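Trehalose monomycolate exporter MmpL3 (Mycobacterium tuberculosis, PDB 7NVH) probably exports trehalose monomycolate across the inner membrane for the mycobacterial cell envelope, as an RND-type transporter of the MmpL family. Local coordinates at residues H37-S41 with D139-L143. Numbering follows the deposited sequence.
Sequences HVTQS and DDTIL. With AV0 (Lauryl Maltose Neopentyl Glycol), chain B.
D139 OD2 is gripped by Q40 NE2 and, weakly, by O2 of the detergent lauryl maltose neopentyl glycol. In this MmpL transporter of the RND superfamily the contact ties the segment 37-41, whose short strand 38-39 runs parallel to strand 233-234, to the start of helix 139-147. Q40 NE2 donates to D139 OD2 at 3.0 Å with an N-H...O angle of 153°. The acceptor lies close to the amide plane of Q40, but the donor stands above the carboxylate plane, consistent with the 74° between the two planes. Ligand O2 lies 3.3 Å from the same D139 OD2, placing the pair at the wall of the detergent pocket. Beyond CG the Q40 chain is extended (chi2 -180°), which carries the amide past D140 to D139; helix 166-174 touches it through A170 and T174. D140 binds the backbone just past the short strand: its OD1 accepts from Q40 N at 3.1 Å through the syn lone pair. T39 OG1 is modelled too close to D140 OD2 for the length to be trusted. On the amide's other branch, Q40 OE1 rests against L143 CD2 at 3.3 Å.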
loop_
_atom_site.group_PDB
_atom_site.type_symbol
_atom_site.label_atom_id
_atom_site.label_comp_id
_atom_site.label_asym_id
_atom_site.label_seq_id
_atom_site.Cartn_x
_atom_site.Cartn_y
_atom_site.Cartn_z
ATOM N N HIS A 37 -4.700 -0.547 17.401
ATOM C CA HIS A 37 -3.253 -0.605 17.565
ATOM C C HIS A 37 -2.477 -0.260 16.302
ATOM O O HIS A 37 -1.244 -0.303 16.324
ATOM C CB HIS A 37 -2.840 -1.993 18.055
ATOM C CG HIS A 37 -3.279 -2.292 19.454
ATOM N ND1 HIS A 37 -4.575 -2.634 19.768
ATOM C CD2 HIS A 37 -2.594 -2.300 20.621
ATOM C CE1 HIS A 37 -4.671 -2.838 21.070
ATOM N NE2 HIS A 37 -3.482 -2.643 21.610
ATOM N N VAL A 38 -3.149 0.076 15.209
ATOM C CA VAL A 38 -2.450 0.455 13.987
ATOM C C VAL A 38 -1.926 1.876 14.126
ATOM O O VAL A 38 -2.617 2.768 14.630
ATOM C CB VAL A 38 -3.368 0.308 12.763
ATOM C CG1 VAL A 38 -3.607 -1.156 12.459
ATOM C CG2 VAL A 38 -4.684 1.008 13.004
ATOM N N THR A 39 -0.691 2.085 13.687
ATOM C CA THR A 39 -0.032 3.379 13.762
ATOM C C THR A 39 0.007 4.038 12.390
ATOM O O THR A 39 -0.275 3.419 11.363
ATOM C CB THR A 39 1.387 3.228 14.315
ATOM O OG1 THR A 39 1.943 4.523 14.566
ATOM C CG2 THR A 39 2.265 2.499 13.317
ATOM N N GLN A 40 0.363 5.322 12.383
ATOM C CA GLN A 40 0.499 6.080 11.147
ATOM C C GLN A 40 1.941 6.473 10.860
ATOM O O GLN A 40 2.191 7.227 9.913
ATOM C CB GLN A 40 -0.380 7.332 11.185
ATOM C CG GLN A 40 -0.092 8.254 12.350
ATOM C CD GLN A 40 -0.988 9.470 12.351
ATOM O OE1 GLN A 40 -2.097 9.435 11.825
ATOM N NE2 GLN A 40 -0.509 10.559 12.938
ATOM N N SER A 41 2.893 5.984 11.646
ATOM C CA SER A 41 4.300 6.291 11.455
ATOM C C SER A 41 4.999 5.137 10.751
ATOM O O SER A 41 4.623 3.973 10.903
ATOM C CB SER A 41 4.982 6.572 12.795
ATOM O OG SER A 41 5.125 5.384 13.551
ATOM N N ASP A 139 2.648 10.326 18.456
ATOM C CA ASP A 139 1.760 10.805 17.403
ATOM C C ASP A 139 0.413 10.092 17.430
ATOM O O ASP A 139 -0.634 10.738 17.294
ATOM C CB ASP A 139 2.432 10.632 16.042
ATOM C CG ASP A 139 1.752 11.430 14.949
ATOM O OD1 ASP A 139 0.744 12.107 15.241
ATOM O OD2 ASP A 139 2.232 11.385 13.798
ATOM N N ASP A 140 0.414 8.773 17.619
ATOM C CA ASP A 140 -0.843 8.040 17.701
ATOM C C ASP A 140 -1.618 8.380 18.964
ATOM O O ASP A 140 -2.853 8.410 18.938
ATOM C CB ASP A 140 -0.579 6.539 17.627
ATOM C CG ASP A 140 0.278 6.163 16.440
ATOM O OD1 ASP A 140 -0.188 6.336 15.295
ATOM O OD2 ASP A 140 1.418 5.698 16.648
ATOM N N THR A 141 -0.922 8.642 20.072
ATOM C CA THR A 141 -1.605 9.104 21.275
ATOM C C THR A 141 -2.294 10.438 21.031
ATOM O O THR A 141 -3.430 10.648 21.468
ATOM C CB THR A 141 -0.617 9.221 22.432
ATOM O OG1 THR A 141 0.076 7.977 22.598
ATOM C CG2 THR A 141 -1.346 9.562 23.718
ATOM N N ILE A 142 -1.623 11.352 20.327
ATOM C CA ILE A 142 -2.228 12.644 20.015
ATOM C C ILE A 142 -3.433 12.461 19.105
ATOM O O ILE A 142 -4.464 13.122 19.274
ATOM C CB ILE A 142 -1.185 13.586 19.389
ATOM C CG1 ILE A 142 -0.041 13.840 20.365
ATOM C CG2 ILE A 142 -1.825 14.899 19.001
ATOM C CD1 ILE A 142 1.123 14.572 19.753
ATOM N N LEU A 143 -3.322 11.568 18.120
ATOM C CA LEU A 143 -4.453 11.322 17.229
ATOM C C LEU A 143 -5.644 10.751 17.989
ATOM O O LEU A 143 -6.789 11.153 17.754
ATOM C CB LEU A 143 -4.043 10.386 16.096
ATOM C CG LEU A 143 -5.141 10.128 15.064
ATOM C CD1 LEU A 143 -5.718 11.438 14.561
ATOM C CD2 LEU A 143 -4.612 9.299 13.911
HETATM C C1 AV0 B . 3.842 12.890 10.497
HETATM O O1 AV0 B . 3.108 13.068 9.334
HETATM C C2 AV0 B . 4.288 11.447 10.622
HETATM O O2 AV0 B . 3.133 10.609 10.671
HETATM C C3 AV0 B . 5.100 11.234 11.863
HETATM O O3 AV0 B . 5.657 9.891 11.798
HETATM C C4 AV0 B . 6.208 12.216 12.036
HETATM O O4 AV0 B . 6.651 12.203 13.441
HETATM C C5 AV0 B . 5.823 13.661 11.708
HETATM O O5 AV0 B . 5.019 13.792 10.468
HETATM C C6 AV0 B . 7.069 14.468 11.550
HETATM O O6 AV0 B . 7.020 15.157 10.326
HETATM C CAA AV0 B . -4.334 5.402 6.052
HETATM C CAB AV0 B . -1.119 24.902 11.170
HETATM O OAI AV0 B . 8.195 8.842 11.527
HETATM O OAJ AV0 B . 3.750 24.828 3.488
HETATM O OAL AV0 B . 4.312 16.991 1.420
HETATM O OAN AV0 B . 4.021 21.043 5.557
HETATM O OAP AV0 B . 2.454 19.430 7.242
HETATM O OAQ AV0 B . 11.387 11.793 13.511
HETATM O OAR AV0 B . 5.087 23.547 0.655
HETATM O OAS AV0 B . 9.307 9.653 15.587
HETATM O OAT AV0 B . 4.456 21.305 -1.046
HETATM O OAU AV0 B . 9.046 13.147 14.554
HETATM O OAV AV0 B . 3.754 19.005 0.371
HETATM C CAW AV0 B . -3.782 6.605 6.795
HETATM C CAX AV0 B . -1.910 23.930 10.238
HETATM C CAY AV0 B . -2.340 6.338 7.196
HETATM C CAZ AV0 B . -0.972 22.784 9.765
HETATM C CBA AV0 B . -1.685 7.649 7.632
HETATM C CBB AV0 B . -1.749 21.871 8.790
HETATM C CBC AV0 B . -1.886 8.709 6.533
HETATM C CBD AV0 B . -0.791 20.805 8.169
HETATM C CBE AV0 B . -0.925 9.915 6.788
HETATM C CBF AV0 B . -1.636 19.648 7.599
HETATM C CBG AV0 B . -1.170 10.499 8.244
HETATM C CBH AV0 B . -0.686 18.511 7.064
HETATM C CBI AV0 B . 0.154 11.181 8.755
HETATM C CBJ AV0 B . -1.244 17.128 7.515
HETATM C CBK AV0 B . 0.069 12.758 8.541
HETATM C CBL AV0 B . -0.258 15.990 7.078
HETATM C CBM AV0 B . 9.194 8.988 12.511
HETATM C CBN AV0 B . 2.921 24.070 2.640
HETATM C CBP AV0 B . 4.860 17.190 2.703
HETATM C CBQ AV0 B . 1.148 13.218 7.475
HETATM C CBR AV0 B . 0.606 15.571 8.317
HETATM C CBS AV0 B . 2.756 14.447 9.120
HETATM C CBT AV0 B . 2.581 15.255 6.671
HETATM O OBV AV0 B . 2.829 16.648 6.947
HETATM O OBX AV0 B . 3.632 16.895 4.758
HETATM O OBY AV0 B . 8.554 11.323 12.379
HETATM O OBZ AV0 B . 2.647 21.663 2.742
HETATM O OCB AV0 B . 4.352 20.084 2.907
HETATM C CCC AV0 B . 9.701 10.397 12.509
HETATM C CCD AV0 B . 3.573 22.731 2.351
HETATM C CCF AV0 B . 3.818 17.800 3.609
HETATM C CCH AV0 B . 3.435 19.769 5.113
HETATM C CCJ AV0 B . 2.818 17.486 5.836
HETATM C CCL AV0 B . 3.345 18.863 6.260
HETATM C CCM AV0 B . 1.758 14.614 7.892
HETATM C CCN AV0 B . 10.537 10.655 13.766
HETATM C CCO AV0 B . 3.956 22.677 0.870
HETATM C CCQ AV0 B . 4.288 19.192 4.035
HETATM C CCR AV0 B . 7.749 11.351 13.610
HETATM C CCS AV0 B . 3.128 20.328 2.321
HETATM C CCT AV0 B . 9.761 10.926 15.002
HETATM C CCU AV0 B . 4.324 21.306 0.417
HETATM C CCV AV0 B . 8.586 11.810 14.795
HETATM C CCW AV0 B . 3.320 20.317 0.806
#